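Porin (Acinetobacter baumannii AB307-0294, PDB 5DL7) probably acts as an outer-membrane porin, a beta-barrel channel through which small molecules, possibly including vanillate, cross the membrane. Local coordinates at residues A[104-109]-A[139-144]; A[208-213]-A[240-245]; A[249-254]-A[292-297]. One frame throughout, in Å; residues are numbered along the deposited sequence.

Contact 1: residues A[104-109]-A[139-144]; sequences DYYGKI and ARLFPQ. With CA (calcium ion), chain E.
Tyr106 receives the rim of the Phe142 ring on one of its faces, and this offset edge-to-face pair joins a barrel strand to a loop whose backbone stays well clear of it. The ring centroids are 5.1 Å apart and the planes meet at 63°. Phe142 CE2 stands over the Tyr106 face toward its rim, while Phe142 CD2 makes the closest carbon approach, 3.5 Å from Tyr106 CZ. Tyr106 CG sits between the backbone N and the carbonyl carbon (chi1 68°), which sends the ring off the strand toward the loop so that ring and hydroxyl run past Phe142 in the reverse sense. Leu141 CD2 lies over a face of Phe142 and also reaches Tyr106 CE1 at 4.2 Å.

The polar ends are joined through solvent. Water 1 donates to Tyr106 OH and accepts from Leu141 N, both at 3.0 Å; Tyr106 OH has a second hydrogen bond with Leu93 O. Lys108, extended beyond CG, passes its CE within 3.9 Å of Phe142 CD2 and gives a hydrogen bond from NZ to water 2 at 2.8 Å, near Pro143 O. Ser174 O and Arg172 O also bond to this ammonium, so several acceptors fix it. Just before the strand, Asp104 binds a calcium ion through both carboxylate oxygens, together with two waters and Arg102 O.

Segment 139-144 belongs to the loop joining the fifth and sixth strands of the 18-stranded barrel, and its inward fold against strand 105-117 is consistent, by its position, with the constriction loop L3 of porins.

Contact 2: residues A[208-213]-A[240-245]; sequences KDYRLR and LNFLSD
Tyr210 and Ser244, the residues of closest backbone approach, have CA atoms 8.7 Å apart on strands 210-219 and 240-253, which share strand 223-235 as a common antiparallel neighbour, so the direct contacts between them are made by side chains. Tyr210 CG is anti to its carbonyl carbon (chi1 -70°), an orientation that carries the ring across the intervening strand. Its CE2 comes within 3.5 Å of Ser244 OG, an oblique approach to the ring. The hydroxyl goes further and arrives at the edge of the Phe242 ring, near its plane, with Tyr210 OH 3.8 Å from Phe242 CD2; the two side chains cross at about a right angle.

Water 5 sits where the three residues converge. It donates to Phe242 O at 2.9 Å, makes a 2.8 Å bond with Ser244 OG, and gives a weak bond to Tyr210 OH, whose stronger partner is Gln234 OE1 on the middle strand. Such side-chain bridging over a middle strand is consistent with the curved wall of an OprD-family barrel, in which alternate residues of a strand share a face.

The opposite parity carries charge. Arg211 NH2 lies 3.5 Å above the guanidinium plane of Arg213, over its centre, and Arg213 CD sits over the face of the Arg211 guanidinium. Asn231 OD1 accepts from Arg211 NE. Arg213 NH2 reaches water 6, at the edge of its guanidinium and in its plane, and that water lies 2.8 Å from Asp245 OD1. The carboxylate of Asp245 also has a salt bridge to Arg247.

Contact 3: residues A[249-254]-A[292-297]; sequences FNSEET and GLPFLS. With CA (calcium ion), chain B.
Leu293 crosses the root of Phe249 obliquely, touching it with one methyl group: Leu293 CD1 is 3.8 Å from Phe249 CB and 4.1 Å from Phe249 CG. The methyl approaches the ring at a slant, and the atoms nearest to it are CB and CG, the base of the side chain. Leu293 CG is anti to its backbone N (chi1 -179°), which carries CD1 from the loop to the base of Phe249. The Phe249 ring itself meets Phe227 edge-to-face.

Two residues on, Ser251 rests against the pyrrolidine of Pro294. Both its side-chain atoms touch: Ser251 CB is 3.6 Å from Pro294 CG, and Ser251 OG is 3.6 Å from Pro294 CD. The hydroxyl is nevertheless satisfied, since Gln225 NE2 hydrogen-bonds to Ser251 OG and also to Pro294 O. One amide thus ties the two segments together.

Past this packing, Glu253 grips a calcium ion with both carboxylate oxygens, OE1 and OE2, each 2.5 Å from the metal; Glu261 and four waters also bind it. Water 7 of that shell donates to Glu252 OE1 at 2.7 Å.

Strand 240-253 lies between strands 223-235 and 263-275 in the barrel wall, with no helix nearby. Segment 292-297, part of the loop between strands 278-288 and 318-327, leans on all three: Leu293 touches Gln225, Asn264 and His266, and Pro294 touches Tyr223.

Contacts 1 and 3 both bind an inward-folded loop to the barrel wall, and the two loops meet: Gln144 NE2 of contact 1 is 2.7 Å from Ser297 O of contact 3, a weak hydrogen bond, although the contact centres are 27 Å apart. Each also carries a calcium ligand, Asp104 in one and Glu253 in the other, at separate metal sites. Contact 2 lies away from the calcium sites, its centre 34 Å from that of contact 1 and 26 Å from that of contact 3. It shares strand 240-253 with contact 3, residues 240-245 at the strand's beginning and 249-254 reaching its far end.

Contact 1: residues A[104-109]-A[139-144]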
loop_
_atom_site.group_PDB
_atom_site.type_symbol
_atom_site.label_atom_id
_atom_site.label_comp_id
_atom_site.label_asym_id
_atom_site.label_seq_id
_atom_site.Cartn_x
_atom_site.Cartn_y
_atom_site.Cartn_z
ATOM N N ASP A 104 -4.363 11.404 -21.305
ATOM C CA ASP A 104 -5.718 11.750 -20.920
ATOM C C ASP A 104 -6.634 10.540 -20.685
ATOM O O ASP A 104 -7.716 10.697 -20.052
ATOM C CB ASP A 104 -6.300 12.705 -21.859
ATOM C CG ASP A 104 -5.548 14.038 -21.815
ATOM O OD1 ASP A 104 -5.098 14.540 -20.733
ATOM O OD2 ASP A 104 -5.258 14.551 -22.879
ATOM N N TYR A 105 -6.171 9.367 -21.149
ATOM C CA TYR A 105 -6.876 8.149 -21.123
ATOM C C TYR A 105 -5.855 7.061 -20.984
ATOM O O TYR A 105 -4.771 7.222 -21.553
ATOM C CB TYR A 105 -7.794 7.923 -22.250
ATOM C CG TYR A 105 -8.178 6.574 -22.226
ATOM C CD1 TYR A 105 -9.224 6.172 -21.401
ATOM C CD2 TYR A 105 -7.509 5.596 -22.988
ATOM C CE1 TYR A 105 -9.652 4.826 -21.285
ATOM C CE2 TYR A 105 -7.846 4.230 -22.825
ATOM C CZ TYR A 105 -8.893 3.817 -21.996
ATOM O OH TYR A 105 -9.445 2.525 -21.979
ATOM N N TYR A 106 -6.092 6.067 -20.097
ATOM C CA TYR A 106 -5.276 4.900 -20.119
ATOM C C TYR A 106 -6.056 3.722 -19.704
ATOM O O TYR A 106 -6.908 3.803 -18.712
ATOM C CB TYR A 106 -4.018 4.986 -19.319
ATOM C CG TYR A 106 -4.042 5.062 -17.733
ATOM C CD1 TYR A 106 -4.745 6.073 -17.069
ATOM C CD2 TYR A 106 -3.250 4.191 -16.949
ATOM C CE1 TYR A 106 -4.663 6.176 -15.612
ATOM C CE2 TYR A 106 -3.150 4.268 -15.509
ATOM C CZ TYR A 106 -3.928 5.336 -14.885
ATOM O OH TYR A 106 -3.755 5.464 -13.547
ATOM N N GLY A 107 -5.752 2.589 -20.342
ATOM C CA GLY A 107 -6.542 1.374 -20.170
ATOM C C GLY A 107 -5.636 0.160 -20.047
ATOM O O GLY A 107 -4.536 0.240 -20.590
ATOM N N LYS A 108 -6.015 -0.946 -19.324
ATOM C CA LYS A 108 -5.117 -2.071 -19.194
ATOM C C LYS A 108 -5.872 -3.269 -18.627
ATOM O O LYS A 108 -7.000 -3.079 -18.019
ATOM C CB LYS A 108 -3.875 -1.862 -18.360
ATOM C CG LYS A 108 -4.088 -0.972 -17.127
ATOM C CD LYS A 108 -2.935 -0.843 -16.234
ATOM C CE LYS A 108 -3.120 0.246 -15.225
ATOM N NZ LYS A 108 -1.985 0.409 -14.318
ATOM N N ILE A 109 -5.489 -4.424 -19.039
ATOM C CA ILE A 109 -6.249 -5.627 -18.670
ATOM C C ILE A 109 -5.257 -6.642 -18.106
ATOM O O ILE A 109 -4.182 -6.875 -18.732
ATOM C CB ILE A 109 -7.154 -6.192 -19.727
ATOM C CG1 ILE A 109 -7.812 -7.521 -19.260
ATOM C CG2 ILE A 109 -6.417 -6.591 -20.999
ATOM C CD1 ILE A 109 -8.976 -7.893 -20.114
ATOM N N ALA A 139 -2.828 2.668 -3.599
ATOM C CA ALA A 139 -2.951 4.072 -3.102
ATOM C C ALA A 139 -3.135 5.080 -4.225
ATOM O O ALA A 139 -3.389 6.245 -3.940
ATOM C CB ALA A 139 -1.705 4.357 -2.356
ATOM N N ARG A 140 -3.266 4.634 -5.504
ATOM C CA ARG A 140 -3.589 5.532 -6.615
ATOM C C ARG A 140 -4.837 5.075 -7.311
ATOM O O ARG A 140 -5.747 4.507 -6.651
ATOM C CB ARG A 140 -2.328 5.932 -7.450
ATOM C CG ARG A 140 -1.236 6.639 -6.728
ATOM C CD ARG A 140 -1.587 8.049 -6.260
ATOM N NE ARG A 140 -0.429 8.602 -5.577
ATOM C CZ ARG A 140 -0.028 8.388 -4.347
ATOM N NH1 ARG A 140 -0.695 7.587 -3.509
ATOM N NH2 ARG A 140 1.139 8.853 -3.901
ATOM N N LEU A 141 -5.006 5.265 -8.614
ATOM C CA LEU A 141 -6.230 5.010 -9.211
ATOM C C LEU A 141 -6.473 3.527 -9.364
ATOM O O LEU A 141 -7.582 3.075 -9.263
ATOM C CB LEU A 141 -6.323 5.732 -10.558
ATOM C CG LEU A 141 -7.663 5.704 -11.235
ATOM C CD1 LEU A 141 -8.667 6.570 -10.408
ATOM C CD2 LEU A 141 -7.644 6.265 -12.690
ATOM N N PHE A 142 -5.473 2.796 -9.818
ATOM C CA PHE A 142 -5.523 1.365 -10.121
ATOM C C PHE A 142 -4.468 0.659 -9.348
ATOM O O PHE A 142 -3.410 1.182 -9.081
ATOM C CB PHE A 142 -5.218 1.183 -11.653
ATOM C CG PHE A 142 -6.169 1.863 -12.521
ATOM C CD1 PHE A 142 -7.559 1.697 -12.380
ATOM C CD2 PHE A 142 -5.811 2.601 -13.642
ATOM C CE1 PHE A 142 -8.512 2.320 -13.183
ATOM C CE2 PHE A 142 -6.781 3.200 -14.410
ATOM C CZ PHE A 142 -8.129 3.021 -14.228
ATOM N N PRO A 143 -4.644 -0.647 -9.106
ATOM C CA PRO A 143 -3.648 -1.435 -8.372
ATOM C C PRO A 143 -2.399 -1.675 -9.213
ATOM O O PRO A 143 -2.516 -1.871 -10.389
ATOM C CB PRO A 143 -4.367 -2.820 -8.193
ATOM C CG PRO A 143 -5.439 -2.887 -9.129
ATOM C CD PRO A 143 -5.863 -1.417 -9.404
ATOM N N GLN A 144 -1.262 -1.654 -8.587
ATOM C CA GLN A 144 -0.023 -2.283 -9.090
ATOM C C GLN A 144 -0.254 -3.748 -9.319
ATOM O O GLN A 144 -0.909 -4.428 -8.501
ATOM C CB GLN A 144 1.046 -1.980 -8.108
ATOM C CG GLN A 144 2.394 -2.362 -8.496
ATOM C CD GLN A 144 3.328 -2.218 -7.262
ATOM O OE1 GLN A 144 2.913 -2.565 -6.130
ATOM N NE2 GLN A 144 4.533 -1.849 -7.476
HETATM CA CA CA E . -2.967 15.607 -21.887
HETATM O O HOH W 1 -2.894 5.081 -10.723
HETATM O O HOH W 2 -1.290 -1.839 -12.837
HETATM O O HOH W 3 -1.806 14.793 -23.564
HETATM O O HOH W 4 -3.092 16.948 -19.734
#

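Contact 2: residues A[208-213]-A[240-245]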
loop_
_atom_site.group_PDB
_atom_site.type_symbol
_atom_site.label_atom_id
_atom_site.label_comp_id
_atom_site.label_asym_id
_atom_site.label_seq_id
_atom_site.Cartn_x
_atom_site.Cartn_y
_atom_site.Cartn_z
ATOM N N LYS A 208 -6.627 -17.989 17.668
ATOM C CA LYS A 208 -7.951 -17.482 17.975
ATOM C C LYS A 208 -8.051 -15.956 17.720
ATOM O O LYS A 208 -8.951 -15.434 16.986
ATOM C CB LYS A 208 -8.293 -17.833 19.466
ATOM C CG LYS A 208 -9.798 -17.574 19.716
ATOM C CD LYS A 208 -10.275 -18.029 21.081
ATOM C CE LYS A 208 -9.466 -17.356 22.151
ATOM N NZ LYS A 208 -9.969 -17.862 23.438
ATOM N N ASP A 209 -7.106 -15.315 18.397
ATOM C CA ASP A 209 -7.132 -13.864 18.428
ATOM C C ASP A 209 -5.924 -13.223 17.734
ATOM O O ASP A 209 -5.943 -12.008 17.503
ATOM C CB ASP A 209 -7.129 -13.434 19.836
ATOM C CG ASP A 209 -8.452 -13.701 20.575
ATOM O OD1 ASP A 209 -9.562 -13.885 19.985
ATOM O OD2 ASP A 209 -8.312 -13.780 21.810
ATOM N N TYR A 210 -4.959 -14.002 17.208
ATOM C CA TYR A 210 -3.737 -13.531 16.682
ATOM C C TYR A 210 -3.412 -14.246 15.395
ATOM O O TYR A 210 -3.813 -15.426 15.188
ATOM C CB TYR A 210 -2.576 -13.660 17.589
ATOM C CG TYR A 210 -2.527 -12.799 18.756
ATOM C CD1 TYR A 210 -3.338 -13.036 19.852
ATOM C CD2 TYR A 210 -1.903 -11.594 18.658
ATOM C CE1 TYR A 210 -3.377 -12.110 20.921
ATOM C CE2 TYR A 210 -1.859 -10.745 19.742
ATOM C CZ TYR A 210 -2.641 -10.951 20.806
ATOM O OH TYR A 210 -2.705 -10.073 21.867
ATOM N N ARG A 211 -2.717 -13.583 14.504
ATOM C CA ARG A 211 -2.209 -14.161 13.254
ATOM C C ARG A 211 -0.726 -13.995 13.366
ATOM O O ARG A 211 -0.241 -12.850 13.621
ATOM C CB ARG A 211 -2.791 -13.440 12.084
ATOM C CG ARG A 211 -2.193 -13.807 10.723
ATOM C CD ARG A 211 -2.881 -13.094 9.539
ATOM N NE ARG A 211 -2.538 -11.657 9.512
ATOM C CZ ARG A 211 -2.542 -10.878 8.420
ATOM N NH1 ARG A 211 -3.137 -11.368 7.324
ATOM N NH2 ARG A 211 -2.244 -9.575 8.496
ATOM N N LEU A 212 0.048 -14.986 12.966
ATOM C CA LEU A 212 1.562 -14.950 12.982
ATOM C C LEU A 212 2.010 -15.198 11.539
ATOM O O LEU A 212 1.417 -16.024 10.863
ATOM C CB LEU A 212 2.110 -16.094 13.820
ATOM C CG LEU A 212 1.635 -16.224 15.215
ATOM C CD1 LEU A 212 2.374 -17.368 15.944
ATOM C CD2 LEU A 212 1.602 -15.007 16.082
ATOM N N ARG A 213 2.988 -14.451 10.971
ATOM C CA ARG A 213 3.353 -14.489 9.614
ATOM C C ARG A 213 4.909 -14.478 9.560
ATOM O O ARG A 213 5.611 -13.804 10.351
ATOM C CB ARG A 213 2.851 -13.299 8.879
ATOM C CG ARG A 213 1.306 -13.203 8.905
ATOM C CD ARG A 213 0.810 -12.181 7.945
ATOM N NE ARG A 213 1.169 -10.866 8.492
ATOM C CZ ARG A 213 1.163 -9.692 7.793
ATOM N NH1 ARG A 213 0.852 -9.705 6.519
ATOM N NH2 ARG A 213 1.377 -8.465 8.351
ATOM N N LEU A 240 -13.637 -4.275 26.200
ATOM C CA LEU A 240 -12.407 -3.658 25.818
ATOM C C LEU A 240 -11.566 -4.663 25.048
ATOM O O LEU A 240 -11.439 -5.794 25.480
ATOM C CB LEU A 240 -11.738 -3.256 27.132
ATOM C CG LEU A 240 -10.392 -2.577 27.061
ATOM C CD1 LEU A 240 -10.655 -1.248 26.339
ATOM C CD2 LEU A 240 -9.723 -2.337 28.420
ATOM N N ASN A 241 -11.080 -4.255 23.859
ATOM C CA ASN A 241 -10.258 -5.102 23.027
ATOM C C ASN A 241 -8.879 -4.456 22.914
ATOM O O ASN A 241 -8.717 -3.183 22.931
ATOM C CB ASN A 241 -10.855 -5.271 21.640
ATOM C CG ASN A 241 -12.241 -5.848 21.663
ATOM O OD1 ASN A 241 -12.404 -6.856 22.277
ATOM N ND2 ASN A 241 -13.248 -5.071 21.307
ATOM N N PHE A 242 -7.846 -5.304 22.912
ATOM C CA PHE A 242 -6.429 -4.870 22.769
ATOM C C PHE A 242 -5.955 -5.267 21.397
ATOM O O PHE A 242 -6.037 -6.408 20.995
ATOM C CB PHE A 242 -5.596 -5.558 23.786
ATOM C CG PHE A 242 -4.101 -5.446 23.498
ATOM C CD1 PHE A 242 -3.507 -4.231 23.471
ATOM C CD2 PHE A 242 -3.355 -6.570 23.253
ATOM C CE1 PHE A 242 -2.117 -4.067 23.112
ATOM C CE2 PHE A 242 -1.979 -6.449 22.945
ATOM C CZ PHE A 242 -1.378 -5.180 22.860
ATOM N N LEU A 243 -5.643 -4.286 20.575
ATOM C CA LEU A 243 -5.296 -4.489 19.183
ATOM C C LEU A 243 -3.750 -4.385 19.047
ATOM O O LEU A 243 -3.086 -3.504 19.673
ATOM C CB LEU A 243 -5.950 -3.468 18.284
ATOM C CG LEU A 243 -7.442 -3.145 18.334
ATOM C CD1 LEU A 243 -7.959 -2.521 17.083
ATOM C CD2 LEU A 243 -8.265 -4.243 18.728
ATOM N N SER A 244 -3.174 -5.154 18.143
ATOM C CA SER A 244 -1.681 -5.140 17.925
ATOM C C SER A 244 -1.399 -5.442 16.493
ATOM O O SER A 244 -2.086 -6.221 15.816
ATOM C CB SER A 244 -0.917 -6.140 18.929
ATOM O OG SER A 244 -1.491 -7.406 18.656
ATOM N N ASP A 245 -0.335 -4.827 15.979
ATOM C CA ASP A 245 0.200 -5.165 14.680
ATOM C C ASP A 245 1.672 -4.867 14.763
ATOM O O ASP A 245 2.036 -3.672 14.926
ATOM C CB ASP A 245 -0.407 -4.270 13.645
ATOM C CG ASP A 245 -0.017 -4.646 12.132
ATOM O OD1 ASP A 245 0.918 -5.349 11.865
ATOM O OD2 ASP A 245 -0.938 -4.462 11.286
HETATM O O HOH W 5 -3.704 -7.933 20.220
HETATM O O HOH W 6 2.128 -7.834 11.319
#

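Contact 3: residues A[249-254]-A[292-297]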
loop_
_atom_site.group_PDB
_atom_site.type_symbol
_atom_site.label_atom_id
_atom_site.label_comp_id
_atom_site.label_asym_id
_atom_site.label_seq_id
_atom_site.Cartn_x
_atom_site.Cartn_y
_atom_site.Cartn_z
ATOM N N PHE A 249 11.419 -6.519 9.755
ATOM C CA PHE A 249 12.146 -6.801 8.486
ATOM C C PHE A 249 13.598 -6.915 8.717
ATOM O O PHE A 249 14.164 -6.111 9.481
ATOM C CB PHE A 249 11.802 -5.672 7.425
ATOM C CG PHE A 249 10.401 -5.597 6.994
ATOM C CD1 PHE A 249 9.548 -4.814 7.720
ATOM C CD2 PHE A 249 9.996 -6.222 5.886
ATOM C CE1 PHE A 249 8.202 -4.657 7.388
ATOM C CE2 PHE A 249 8.636 -6.065 5.480
ATOM C CZ PHE A 249 7.770 -5.289 6.248
ATOM N N ASN A 250 14.182 -7.820 7.988
ATOM C CA ASN A 250 15.654 -8.014 7.931
ATOM C C ASN A 250 16.050 -8.074 6.483
ATOM O O ASN A 250 15.563 -8.887 5.718
ATOM C CB ASN A 250 16.087 -9.336 8.651
ATOM C CG ASN A 250 17.583 -9.553 8.688
ATOM O OD1 ASN A 250 18.248 -8.674 9.256
ATOM N ND2 ASN A 250 18.099 -10.596 8.080
ATOM N N SER A 251 17.022 -7.169 6.128
ATOM C CA SER A 251 17.382 -7.019 4.698
ATOM C C SER A 251 18.874 -6.929 4.533
ATOM O O SER A 251 19.579 -6.284 5.347
ATOM C CB SER A 251 16.733 -5.781 4.054
ATOM O OG SER A 251 15.316 -5.696 4.276
ATOM N N GLU A 252 19.364 -7.551 3.482
ATOM C CA GLU A 252 20.817 -7.594 3.137
ATOM C C GLU A 252 20.947 -7.593 1.646
ATOM O O GLU A 252 20.139 -8.152 0.936
ATOM C CB GLU A 252 21.488 -8.818 3.804
ATOM C CG GLU A 252 22.829 -9.114 3.488
ATOM C CD GLU A 252 23.459 -10.434 4.187
ATOM O OE1 GLU A 252 24.671 -10.499 4.238
ATOM O OE2 GLU A 252 22.738 -11.195 4.727
ATOM N N GLU A 253 22.065 -7.076 1.139
ATOM C CA GLU A 253 22.241 -7.104 -0.311
ATOM C C GLU A 253 22.570 -8.519 -0.766
ATOM O O GLU A 253 23.024 -9.373 0.042
ATOM C CB GLU A 253 23.274 -6.080 -0.818
ATOM C CG GLU A 253 24.730 -6.481 -0.607
ATOM C CD GLU A 253 25.191 -6.462 0.817
ATOM O OE1 GLU A 253 26.346 -6.893 1.078
ATOM O OE2 GLU A 253 24.621 -5.850 1.757
ATOM N N THR A 254 22.419 -8.801 -2.048
ATOM C CA THR A 254 22.785 -10.149 -2.565
ATOM C C THR A 254 23.283 -10.042 -4.006
ATOM O O THR A 254 23.014 -9.023 -4.670
ATOM C CB THR A 254 21.445 -10.980 -2.408
ATOM O OG1 THR A 254 21.730 -12.313 -2.718
ATOM C CG2 THR A 254 20.389 -10.555 -3.444
ATOM N N GLY A 292 18.661 2.419 5.161
ATOM C CA GLY A 292 17.272 2.339 5.405
ATOM C C GLY A 292 16.718 1.050 4.826
ATOM O O GLY A 292 17.370 0.187 4.318
ATOM N N LEU A 293 15.406 0.955 4.911
ATOM C CA LEU A 293 14.628 -0.211 4.513
ATOM C C LEU A 293 14.371 -0.275 2.961
ATOM O O LEU A 293 13.830 0.664 2.432
ATOM C CB LEU A 293 13.235 -0.196 5.135
ATOM C CG LEU A 293 12.272 -1.347 4.869
ATOM C CD1 LEU A 293 12.789 -2.660 5.402
ATOM C CD2 LEU A 293 10.870 -1.000 5.299
ATOM N N PRO A 294 14.798 -1.319 2.327
ATOM C CA PRO A 294 14.393 -1.522 0.895
ATOM C C PRO A 294 13.069 -2.199 0.752
ATOM O O PRO A 294 12.642 -2.987 1.588
ATOM C CB PRO A 294 15.472 -2.448 0.280
ATOM C CG PRO A 294 15.812 -3.342 1.511
ATOM C CD PRO A 294 15.652 -2.469 2.746
ATOM N N PHE A 295 12.414 -1.913 -0.406
ATOM C CA PHE A 295 11.170 -2.576 -0.796
ATOM C C PHE A 295 10.945 -2.371 -2.293
ATOM O O PHE A 295 11.676 -1.541 -2.854
ATOM C CB PHE A 295 9.953 -2.141 0.090
ATOM C CG PHE A 295 9.844 -0.632 0.314
ATOM C CD1 PHE A 295 9.104 0.133 -0.607
ATOM C CD2 PHE A 295 10.415 -0.025 1.451
ATOM C CE1 PHE A 295 8.988 1.469 -0.424
ATOM C CE2 PHE A 295 10.376 1.315 1.631
ATOM C CZ PHE A 295 9.681 2.089 0.663
ATOM N N LEU A 296 9.990 -3.027 -2.836
ATOM C CA LEU A 296 9.790 -2.980 -4.305
ATOM C C LEU A 296 9.400 -1.611 -4.769
ATOM O O LEU A 296 8.733 -0.839 -4.074
ATOM C CB LEU A 296 8.823 -4.092 -4.735
ATOM C CG LEU A 296 9.415 -5.459 -4.592
ATOM C CD1 LEU A 296 8.295 -6.524 -4.666
ATOM C CD2 LEU A 296 10.381 -5.830 -5.702
ATOM N N SER A 297 9.731 -1.330 -6.009
ATOM C CA SER A 297 9.349 -0.068 -6.678
ATOM C C SER A 297 7.833 0.078 -6.735
ATOM O O SER A 297 7.057 -0.918 -6.904
ATOM C CB SER A 297 9.965 -0.018 -8.108
ATOM O OG SER A 297 9.448 -1.098 -8.909
HETATM CA CA CA B . 26.464 -6.160 3.471
HETATM O O HOH W 7 26.420 -8.521 3.762
HETATM O O HOH W 8 24.376 -6.338 4.644
HETATM O O HOH W 9 27.479 -6.236 5.713
HETATM O O HOH W 10 28.839 -6.483 3.166
#